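Local coordinates for trichomaglin (Trichosanthes lepiniana, PDB 1SGL), which probably cleaves RNA, as an S-like ribonuclease of the ribonuclease T2 family with a phosphodiester-hydrolysing activity, at residues Pro70-Leu75 and Ile96-Gln101; Glu77-Tyr82 and Trp117-Lys122; Tyr130-Ala135 and Val156-Ala161. All coordinates share one frame; numbering follows the deposited sequence.

How the interactions relate
Interactions 1 and 2 form one continuous region, their centres about 4 Å apart, while interaction 3 lies about 24 Å and 20 Å from them, centre to centre. The first two share helix 72-78 and alternate along the chain: 70-75 and 77-82 come first, then 96-101 on helix 97-106 and 117-122 on helix 116-129. They touch through W98 and W79, so three helices are joined around a pair of indoles. Interaction 3 follows in series, where helix 132-139, the next after 116-129, meets helix 151-162. All belong to the ribonuclease T2 fold: each of the first two includes residues that bind a sulfate ion, and the third packs against strand 176-184 of the main antiparallel sheet.

Interaction 1: residues Pro70-Leu75 and Ile96-Gln101; sequences PFFGKL and ILWGQQ. With SO4 (sulfate ion), chain B.
L75 lies over one face of the W98 indole, and F72 comes to the edge of the same ring system. The L75 CB is 3.9 Å from the centroid of the W98 six-membered ring and 25° off its normal, a CH-pi contact displaced toward the rim, where CB approaches W98 CZ2 to 3.6 Å. The leucine branch continues across the face: its CD1 reaches W98 CD2 at 3.9 Å, so CB and CD1 together cover the six-membered ring on the same face. With CG anti to the carbonyl carbon (chi1 -45°), W98 extends from helix 97-106 toward helix 72-78. Near the plane of the indole, F72 CE1 meets W98 CH2 at 4.0 Å. The indole nitrogen, NE1, donates to W79 O, which satisfies this buried polar atom and helps hold the ring's rotation. Further along helix 97-106, Q101 NE2 donates to Q100 OE1 at 2.9 Å, from above the carbonyl plane, and to sulfate O2 at 3.2 Å. H43 and H105 also bond this sulfate, probably from the crystallisation liquor; its place is consistent with a phosphate site in a T2 ribonuclease. The helix thus has an apolar side, where L75 and F72 meet an indole by dispersion and CH-pi contact, and a polar side where Q101 NE2 is shared between the sulfate and Q100 OE1, while Q100 NE2 bonds to Q88 O.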
loop_
_atom_site.group_PDB
_atom_site.type_symbol
_atom_site.label_atom_id
_atom_site.label_comp_id
_atom_site.label_asym_id
_atom_site.label_seq_id
_atom_site.Cartn_x
_atom_site.Cartn_y
_atom_site.Cartn_z
ATOM N N PRO A 70 17.257 -9.574 -4.568
ATOM C CA PRO A 70 16.810 -10.415 -3.456
ATOM C C PRO A 70 15.361 -10.203 -3.010
ATOM O O PRO A 70 14.954 -10.734 -1.980
ATOM C CB PRO A 70 17.810 -10.076 -2.351
ATOM C CG PRO A 70 18.122 -8.641 -2.621
ATOM C CD PRO A 70 18.261 -8.588 -4.128
ATOM N N PHE A 71 14.577 -9.453 -3.776
ATOM C CA PHE A 71 13.191 -9.195 -3.389
ATOM C C PHE A 71 12.187 -9.432 -4.510
ATOM O O PHE A 71 10.980 -9.379 -4.278
ATOM C CB PHE A 71 13.035 -7.744 -2.918
ATOM C CG PHE A 71 13.991 -7.341 -1.831
ATOM C CD1 PHE A 71 14.682 -6.135 -1.918
ATOM C CD2 PHE A 71 14.173 -8.138 -0.708
ATOM C CE1 PHE A 71 15.542 -5.724 -0.900
ATOM C CE2 PHE A 71 15.028 -7.739 0.316
ATOM C CZ PHE A 71 15.715 -6.527 0.220
ATOM N N PHE A 72 12.676 -9.699 -5.717
ATOM C CA PHE A 72 11.792 -9.883 -6.863
ATOM C C PHE A 72 10.530 -10.728 -6.665
ATOM O O PHE A 72 9.427 -10.287 -6.998
ATOM C CB PHE A 72 12.570 -10.431 -8.055
ATOM C CG PHE A 72 11.770 -10.464 -9.318
ATOM C CD1 PHE A 72 11.273 -9.289 -9.865
ATOM C CD2 PHE A 72 11.506 -11.667 -9.959
ATOM C CE1 PHE A 72 10.526 -9.309 -11.037
ATOM C CE2 PHE A 72 10.762 -11.704 -11.130
ATOM C CZ PHE A 72 10.270 -10.524 -11.673
ATOM N N GLY A 73 10.689 -11.936 -6.140
ATOM C CA GLY A 73 9.542 -12.802 -5.934
ATOM C C GLY A 73 8.524 -12.178 -5.004
ATOM O O GLY A 73 7.327 -12.217 -5.264
ATOM N N LYS A 74 9.006 -11.584 -3.919
ATOM C CA LYS A 74 8.126 -10.953 -2.953
ATOM C C LYS A 74 7.441 -9.712 -3.518
ATOM O O LYS A 74 6.276 -9.471 -3.229
ATOM C CB LYS A 74 8.915 -10.627 -1.683
ATOM C CG LYS A 74 9.506 -11.885 -1.045
ATOM C CD LYS A 74 10.407 -11.591 0.155
ATOM C CE LYS A 74 9.602 -11.161 1.364
ATOM N NZ LYS A 74 10.437 -11.193 2.595
ATOM N N LEU A 75 8.147 -8.938 -4.340
ATOM C CA LEU A 75 7.549 -7.741 -4.924
ATOM C C LEU A 75 6.426 -8.087 -5.892
ATOM O O LEU A 75 5.389 -7.435 -5.901
ATOM C CB LEU A 75 8.599 -6.890 -5.652
ATOM C CG LEU A 75 9.643 -6.193 -4.771
ATOM C CD1 LEU A 75 10.576 -5.349 -5.640
ATOM C CD2 LEU A 75 8.937 -5.317 -3.750
ATOM N N ILE A 96 8.091 1.650 -13.697
ATOM C CA ILE A 96 7.204 0.640 -13.137
ATOM C C ILE A 96 6.941 1.130 -11.717
ATOM O O ILE A 96 7.766 1.847 -11.145
ATOM C CB ILE A 96 7.873 -0.746 -13.062
ATOM C CG1 ILE A 96 9.277 -0.606 -12.473
ATOM C CG2 ILE A 96 7.906 -1.384 -14.436
ATOM C CD1 ILE A 96 9.995 -1.916 -12.284
ATOM N N LEU A 97 5.803 0.740 -11.159
ATOM C CA LEU A 97 5.405 1.139 -9.816
ATOM C C LEU A 97 6.551 1.209 -8.807
ATOM O O LEU A 97 6.759 2.247 -8.184
ATOM C CB LEU A 97 4.319 0.197 -9.295
ATOM C CG LEU A 97 3.742 0.519 -7.915
ATOM C CD1 LEU A 97 3.015 1.868 -7.950
ATOM C CD2 LEU A 97 2.793 -0.593 -7.496
ATOM N N TRP A 98 7.295 0.120 -8.650
ATOM C CA TRP A 98 8.397 0.095 -7.693
ATOM C C TRP A 98 9.374 1.242 -7.919
ATOM O O TRP A 98 9.858 1.857 -6.962
ATOM C CB TRP A 98 9.158 -1.232 -7.771
ATOM C CG TRP A 98 8.277 -2.442 -7.821
ATOM C CD1 TRP A 98 7.059 -2.602 -7.214
ATOM C CD2 TRP A 98 8.537 -3.662 -8.521
ATOM N NE1 TRP A 98 6.547 -3.841 -7.501
ATOM C CE2 TRP A 98 7.432 -4.515 -8.301
ATOM C CE3 TRP A 98 9.599 -4.119 -9.314
ATOM C CZ2 TRP A 98 7.357 -5.800 -8.849
ATOM C CZ3 TRP A 98 9.524 -5.401 -9.857
ATOM C CH2 TRP A 98 8.411 -6.223 -9.622
ATOM N N GLY A 99 9.661 1.520 -9.188
ATOM C CA GLY A 99 10.583 2.587 -9.524
ATOM C C GLY A 99 10.019 3.949 -9.183
ATOM O O GLY A 99 10.698 4.769 -8.560
ATOM N N GLN A 100 8.779 4.192 -9.598
ATOM C CA GLN A 100 8.125 5.459 -9.330
ATOM C C GLN A 100 8.052 5.747 -7.830
ATOM O O GLN A 100 8.344 6.866 -7.398
ATOM C CB GLN A 100 6.715 5.469 -9.898
ATOM C CG GLN A 100 5.962 6.740 -9.556
ATOM C CD GLN A 100 4.510 6.483 -9.251
ATOM O OE1 GLN A 100 4.186 5.624 -8.433
ATOM N NE2 GLN A 100 3.622 7.222 -9.905
ATOM N N GLN A 101 7.666 4.742 -7.041
ATOM C CA GLN A 101 7.562 4.921 -5.596
ATOM C C GLN A 101 8.909 5.252 -4.993
ATOM O O GLN A 101 9.014 6.132 -4.133
ATOM C CB GLN A 101 6.992 3.670 -4.925
ATOM C CG GLN A 101 5.512 3.484 -5.179
ATOM C CD GLN A 101 4.696 4.646 -4.646
ATOM O OE1 GLN A 101 4.739 4.948 -3.461
ATOM N NE2 GLN A 101 3.955 5.305 -5.525
HETATM S S SO4 B . 1.578 8.176 -5.216
HETATM O O1 SO4 B . 0.891 9.376 -5.729
HETATM O O2 SO4 B . 3.032 8.348 -5.387
HETATM O O3 SO4 B . 1.127 6.999 -5.975
HETATM O O4 SO4 B . 1.263 7.981 -3.786
#

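Interaction 2: residues Glu77-Tyr82 and Trp117-Lys122; sequences EYWPTY and WNYFKK. With SO4 (sulfate ion), chain C.
W79, just past the end of helix 72-78, reaches its six-membered ring to F120 and Y119 of helix 116-129. F120 presents its edge to the indole face in an offset edge-to-face pair, with ring centroids 5.5 Å apart and planes at 63°. Its CD1 comes within 3.6 Å of W79 CZ3, which lies in the plane of the phenylalanine ring, and its CE1 is 3.9 Å from W79 CH2. Y119 touches the indole at its edge, through CE2 at 4.0 Å from W79 CH2, and Y119 CD2 lies over one face of the F120 ring. The W79 CG stands anti to the backbone N (chi1 -158°), which sends the ring toward 117-122. In the second shell, W79 NE1 makes a weak hydrogen bond to H43 O, and Y119 OH is hydrogen-bonded to L45 O. Were W79 cut back to an alanine, the F120 edge and Y119 CE2 would probably lose the ring they pack on, and H43 O its weak donor. Beyond the indole, the chain turns to a second sulfate, whose O3 accepts from Y82 N at 2.9 Å and, weakly, from T81 OG1. Ring contacts join the loop end of helix 72-78 to helix 116-129, with the polar W79 NE1 and Y119 OH turned to backbone oxygens, while the loop that follows offers backbone and hydroxyl donors to an anion.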
loop_
_atom_site.group_PDB
_atom_site.type_symbol
_atom_site.label_atom_id
_atom_site.label_comp_id
_atom_site.label_asym_id
_atom_site.label_seq_id
_atom_site.Cartn_x
_atom_site.Cartn_y
_atom_site.Cartn_z
ATOM N N GLU A 77 4.539 -10.678 -5.848
ATOM C CA GLU A 77 3.395 -11.195 -5.125
ATOM C C GLU A 77 2.727 -10.157 -4.215
ATOM O O GLU A 77 1.503 -10.051 -4.184
ATOM C CB GLU A 77 3.811 -12.399 -4.280
ATOM C CG GLU A 77 2.654 -13.338 -3.970
ATOM C CD GLU A 77 2.868 -14.127 -2.697
ATOM O OE1 GLU A 77 3.982 -14.671 -2.501
ATOM O OE2 GLU A 77 1.911 -14.204 -1.896
ATOM N N TYR A 78 3.528 -9.382 -3.491
ATOM C CA TYR A 78 2.970 -8.408 -2.554
ATOM C C TYR A 78 2.926 -6.950 -2.983
ATOM O O TYR A 78 2.269 -6.135 -2.335
ATOM C CB TYR A 78 3.718 -8.515 -1.229
ATOM C CG TYR A 78 3.610 -9.881 -0.610
ATOM C CD1 TYR A 78 4.743 -10.649 -0.369
ATOM C CD2 TYR A 78 2.370 -10.406 -0.259
ATOM C CE1 TYR A 78 4.651 -11.907 0.210
ATOM C CE2 TYR A 78 2.263 -11.666 0.322
ATOM C CZ TYR A 78 3.412 -12.409 0.552
ATOM O OH TYR A 78 3.317 -13.658 1.127
ATOM N N TRP A 79 3.606 -6.619 -4.075
ATOM C CA TRP A 79 3.650 -5.242 -4.546
ATOM C C TRP A 79 3.331 -5.153 -6.044
ATOM O O TRP A 79 4.034 -4.478 -6.788
ATOM C CB TRP A 79 5.044 -4.679 -4.269
ATOM C CG TRP A 79 5.145 -3.187 -4.193
ATOM C CD1 TRP A 79 4.437 -2.272 -4.914
ATOM C CD2 TRP A 79 6.091 -2.445 -3.424
ATOM N NE1 TRP A 79 4.887 -1.001 -4.645
ATOM C CE2 TRP A 79 5.905 -1.081 -3.733
ATOM C CE3 TRP A 79 7.083 -2.802 -2.503
ATOM C CZ2 TRP A 79 6.674 -0.073 -3.151
ATOM C CZ3 TRP A 79 7.843 -1.805 -1.929
ATOM C CH2 TRP A 79 7.636 -0.454 -2.253
ATOM N N PRO A 80 2.263 -5.833 -6.503
ATOM C CA PRO A 80 1.921 -5.781 -7.926
ATOM C C PRO A 80 1.363 -4.425 -8.322
ATOM O O PRO A 80 1.107 -3.581 -7.468
ATOM C CB PRO A 80 0.871 -6.871 -8.059
ATOM C CG PRO A 80 0.106 -6.705 -6.768
ATOM C CD PRO A 80 1.229 -6.565 -5.744
ATOM N N THR A 81 1.184 -4.215 -9.621
ATOM C CA THR A 81 0.618 -2.967 -10.102
ATOM C C THR A 81 -0.811 -3.290 -10.527
ATOM O O THR A 81 -1.143 -4.449 -10.750
ATOM C CB THR A 81 1.414 -2.392 -11.302
ATOM O OG1 THR A 81 0.855 -1.123 -11.674
ATOM C CG2 THR A 81 1.340 -3.325 -12.500
ATOM N N TYR A 82 -1.662 -2.278 -10.618
ATOM C CA TYR A 82 -3.045 -2.506 -11.004
ATOM C C TYR A 82 -3.403 -1.761 -12.284
ATOM O O TYR A 82 -4.577 -1.601 -12.613
ATOM C CB TYR A 82 -3.984 -2.121 -9.848
ATOM C CG TYR A 82 -3.883 -3.077 -8.671
ATOM C CD1 TYR A 82 -4.308 -4.399 -8.786
ATOM C CD2 TYR A 82 -3.302 -2.680 -7.468
ATOM C CE1 TYR A 82 -4.155 -5.303 -7.735
ATOM C CE2 TYR A 82 -3.142 -3.576 -6.410
ATOM C CZ TYR A 82 -3.570 -4.883 -6.553
ATOM O OH TYR A 82 -3.401 -5.776 -5.521
ATOM N N TRP A 117 17.816 -0.566 -2.071
ATOM C CA TRP A 117 17.797 -1.796 -1.301
ATOM C C TRP A 117 17.069 -1.675 0.030
ATOM O O TRP A 117 16.124 -2.414 0.304
ATOM C CB TRP A 117 19.220 -2.276 -1.043
ATOM C CG TRP A 117 19.259 -3.712 -0.704
ATOM C CD1 TRP A 117 19.025 -4.756 -1.551
ATOM C CD2 TRP A 117 19.510 -4.282 0.582
ATOM N NE1 TRP A 117 19.115 -5.944 -0.870
ATOM C CE2 TRP A 117 19.411 -5.683 0.442
ATOM C CE3 TRP A 117 19.805 -3.745 1.842
ATOM C CZ2 TRP A 117 19.599 -6.561 1.519
ATOM C CZ3 TRP A 117 19.992 -4.618 2.916
ATOM C CH2 TRP A 117 19.888 -6.013 2.744
ATOM N N ASN A 118 17.530 -0.741 0.853
ATOM C CA ASN A 118 16.959 -0.501 2.166
ATOM C C ASN A 118 15.496 -0.068 2.081
ATOM O O ASN A 118 14.703 -0.381 2.963
ATOM C CB ASN A 118 17.793 0.559 2.893
ATOM C CG ASN A 118 17.368 0.751 4.334
ATOM O OD1 ASN A 118 17.222 -0.213 5.088
ATOM N ND2 ASN A 118 17.178 2.006 4.729
ATOM N N TYR A 119 15.143 0.650 1.021
ATOM C CA TYR A 119 13.771 1.100 0.847
ATOM C C TYR A 119 12.832 -0.099 0.671
ATOM O O TYR A 119 11.838 -0.224 1.383
ATOM C CB TYR A 119 13.662 2.024 -0.363
ATOM C CG TYR A 119 12.257 2.515 -0.636
ATOM C CD1 TYR A 119 11.603 3.376 0.252
ATOM C CD2 TYR A 119 11.580 2.119 -1.790
ATOM C CE1 TYR A 119 10.303 3.832 -0.012
ATOM C CE2 TYR A 119 10.299 2.561 -2.063
ATOM C CZ TYR A 119 9.660 3.418 -1.177
ATOM O OH TYR A 119 8.388 3.854 -1.481
ATOM N N PHE A 120 13.151 -0.982 -0.268
ATOM C CA PHE A 120 12.314 -2.153 -0.494
ATOM C C PHE A 120 12.381 -3.122 0.672
ATOM O O PHE A 120 11.374 -3.714 1.050
ATOM C CB PHE A 120 12.712 -2.849 -1.798
ATOM C CG PHE A 120 12.459 -2.011 -3.006
ATOM C CD1 PHE A 120 11.164 -1.628 -3.338
ATOM C CD2 PHE A 120 13.514 -1.536 -3.774
ATOM C CE1 PHE A 120 10.921 -0.775 -4.413
ATOM C CE2 PHE A 120 13.284 -0.681 -4.854
ATOM C CZ PHE A 120 11.986 -0.300 -5.172
ATOM N N LYS A 121 13.568 -3.275 1.247
ATOM C CA LYS A 121 13.740 -4.168 2.381
ATOM C C LYS A 121 12.869 -3.717 3.552
ATOM O O LYS A 121 12.158 -4.520 4.148
ATOM C CB LYS A 121 15.195 -4.180 2.828
ATOM C CG LYS A 121 15.449 -5.029 4.052
ATOM C CD LYS A 121 16.914 -4.962 4.450
ATOM C CE LYS A 121 17.204 -5.858 5.643
ATOM N NZ LYS A 121 18.643 -5.814 6.025
ATOM N N LYS A 122 12.932 -2.430 3.877
ATOM C CA LYS A 122 12.153 -1.890 4.988
ATOM C C LYS A 122 10.654 -1.943 4.725
ATOM O O LYS A 122 9.870 -2.277 5.610
ATOM C CB LYS A 122 12.541 -0.441 5.268
ATOM C CG LYS A 122 12.499 -0.107 6.742
ATOM C CD LYS A 122 13.643 -0.827 7.446
ATOM C CE LYS A 122 13.416 -0.934 8.940
ATOM N NZ LYS A 122 12.246 -1.804 9.241
HETATM S S SO4 C . -1.528 1.028 -9.145
HETATM O O1 SO4 C . -2.183 1.421 -7.883
HETATM O O2 SO4 C . -2.559 0.671 -10.134
HETATM O O3 SO4 C . -0.654 -0.136 -8.913
HETATM O O4 SO4 C . -0.724 2.155 -9.646
#

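Interaction 3: residues Tyr130-Ala135 and Val156-Ala161; sequences YNVDKA and VAVESA
Helices 132-139 and 151-162 come close together at two points, with CA atoms 6.2 Å apart at V132 and V158 and 5.9 Å apart at A135 and A161. At the second point the side chains are single methyl groups. A135 CB lies 3.4 Å from A161 CB, shorter than two methyl carbons normally allow, a closeness that coordinate error may exaggerate at this resolution. The same A135 methyl is 4.0 Å from the carbonyl oxygen of A157, one turn earlier, so A135 is seated against the backbone of the partner helix as well as against its side chain. V132 and V158 make the looser contact, CG1 to CG1 at 4.5 Å. Both valines also rest on L181 of strand 176-184, and V158 on L179 too, which places the helix pair against the main antiparallel sheet. The start of helix 132-139 is fixed by N131, an N-cap: its OD1 accepts from K134 N at 3.0 Å, with an N-H...O angle of 159°, although the donor sits above the carbonyl plane rather than on a lone pair. D133 OD1 ties the same turn to the backbone of F40 at strand 40-47. On the partner helix, S160 OG folds back to donate to V156 O at 2.8 Å, and S160 N reaches that oxygen from the other face of its plane, so two donors grip it within the helix. The helices are thus held to each other by dispersion between small aliphatic groups, with the polar bonds spent inside each helix or on the sheet. The small alanine methyls are consistent with the close backbone approach at A135 and A161.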
loop_
_atom_site.group_PDB
_atom_site.type_symbol
_atom_site.label_atom_id
_atom_site.label_comp_id
_atom_site.label_asym_id
_atom_site.label_seq_id
_atom_site.Cartn_x
_atom_site.Cartn_y
_atom_site.Cartn_z
ATOM N N TYR A 130 3.737 -6.335 10.438
ATOM C CA TYR A 130 2.449 -5.805 10.877
ATOM C C TYR A 130 1.458 -6.130 9.771
ATOM O O TYR A 130 0.898 -5.245 9.136
ATOM C CB TYR A 130 2.544 -4.292 11.089
ATOM C CG TYR A 130 3.602 -3.897 12.099
ATOM C CD1 TYR A 130 4.795 -3.309 11.693
ATOM C CD2 TYR A 130 3.415 -4.135 13.461
ATOM C CE1 TYR A 130 5.777 -2.964 12.612
ATOM C CE2 TYR A 130 4.395 -3.793 14.394
ATOM C CZ TYR A 130 5.569 -3.207 13.958
ATOM O OH TYR A 130 6.534 -2.857 14.866
ATOM N N ASN A 131 1.241 -7.422 9.555
ATOM C CA ASN A 131 0.373 -7.879 8.485
ATOM C C ASN A 131 -1.128 -7.721 8.715
ATOM O O ASN A 131 -1.744 -8.474 9.477
ATOM C CB ASN A 131 0.690 -9.337 8.165
ATOM C CG ASN A 131 0.159 -9.752 6.820
ATOM O OD1 ASN A 131 -1.034 -9.636 6.550
ATOM N ND2 ASN A 131 1.046 -10.233 5.957
ATOM N N VAL A 132 -1.720 -6.758 8.015
ATOM C CA VAL A 132 -3.140 -6.518 8.154
ATOM C C VAL A 132 -3.981 -7.665 7.594
ATOM O O VAL A 132 -5.044 -7.957 8.131
ATOM C CB VAL A 132 -3.559 -5.190 7.482
ATOM C CG1 VAL A 132 -2.751 -4.036 8.081
ATOM C CG2 VAL A 132 -3.347 -5.270 5.979
ATOM N N ASP A 133 -3.511 -8.324 6.535
ATOM C CA ASP A 133 -4.285 -9.422 5.962
ATOM C C ASP A 133 -4.506 -10.528 6.999
ATOM O O ASP A 133 -5.620 -11.045 7.142
ATOM C CB ASP A 133 -3.590 -9.992 4.723
ATOM C CG ASP A 133 -3.553 -8.998 3.568
ATOM O OD1 ASP A 133 -4.625 -8.490 3.177
ATOM O OD2 ASP A 133 -2.449 -8.726 3.055
ATOM N N LYS A 134 -3.446 -10.865 7.729
ATOM C CA LYS A 134 -3.514 -11.896 8.760
ATOM C C LYS A 134 -4.459 -11.478 9.897
ATOM O O LYS A 134 -5.213 -12.295 10.422
ATOM C CB LYS A 134 -2.116 -12.170 9.314
ATOM C CG LYS A 134 -2.032 -13.410 10.188
ATOM C CD LYS A 134 -2.212 -14.685 9.367
ATOM C CE LYS A 134 -1.827 -15.928 10.173
ATOM N NZ LYS A 134 -1.696 -17.152 9.310
ATOM N N ALA A 135 -4.416 -10.204 10.270
ATOM C CA ALA A 135 -5.285 -9.696 11.323
ATOM C C ALA A 135 -6.751 -9.858 10.929
ATOM O O ALA A 135 -7.552 -10.396 11.699
ATOM C CB ALA A 135 -4.983 -8.239 11.591
ATOM N N VAL A 156 -11.012 -2.136 14.552
ATOM C CA VAL A 156 -10.636 -2.811 15.787
ATOM C C VAL A 156 -9.676 -3.969 15.541
ATOM O O VAL A 156 -8.768 -4.221 16.337
ATOM C CB VAL A 156 -11.888 -3.326 16.541
ATOM C CG1 VAL A 156 -11.469 -4.215 17.714
ATOM C CG2 VAL A 156 -12.690 -2.144 17.062
ATOM N N ALA A 157 -9.879 -4.673 14.435
ATOM C CA ALA A 157 -9.023 -5.793 14.102
ATOM C C ALA A 157 -7.585 -5.314 13.860
ATOM O O ALA A 157 -6.629 -5.883 14.396
ATOM C CB ALA A 157 -9.563 -6.506 12.868
ATOM N N VAL A 158 -7.434 -4.259 13.061
ATOM C CA VAL A 158 -6.108 -3.725 12.765
ATOM C C VAL A 158 -5.440 -3.131 13.997
ATOM O O VAL A 158 -4.283 -3.422 14.271
ATOM C CB VAL A 158 -6.160 -2.653 11.656
ATOM C CG1 VAL A 158 -4.791 -1.989 11.508
ATOM C CG2 VAL A 158 -6.583 -3.296 10.352
ATOM N N GLU A 159 -6.163 -2.304 14.744
ATOM C CA GLU A 159 -5.589 -1.707 15.943
ATOM C C GLU A 159 -5.164 -2.767 16.950
ATOM O O GLU A 159 -4.094 -2.659 17.547
ATOM C CB GLU A 159 -6.580 -0.770 16.628
ATOM C CG GLU A 159 -6.928 0.472 15.849
ATOM C CD GLU A 159 -8.009 1.269 16.538
ATOM O OE1 GLU A 159 -8.905 0.636 17.131
ATOM O OE2 GLU A 159 -7.983 2.517 16.479
ATOM N N SER A 160 -6.005 -3.780 17.148
ATOM C CA SER A 160 -5.694 -4.837 18.106
ATOM C C SER A 160 -4.463 -5.621 17.696
ATOM O O SER A 160 -3.676 -6.024 18.544
ATOM C CB SER A 160 -6.865 -5.815 18.252
ATOM O OG SER A 160 -7.967 -5.193 18.880
ATOM N N ALA A 161 -4.300 -5.829 16.396
ATOM C CA ALA A 161 -3.172 -6.596 15.892
ATOM C C ALA A 161 -1.876 -5.799 15.693
ATOM O O ALA A 161 -0.790 -6.297 15.977
ATOM C CB ALA A 161 -3.568 -7.281 14.587
#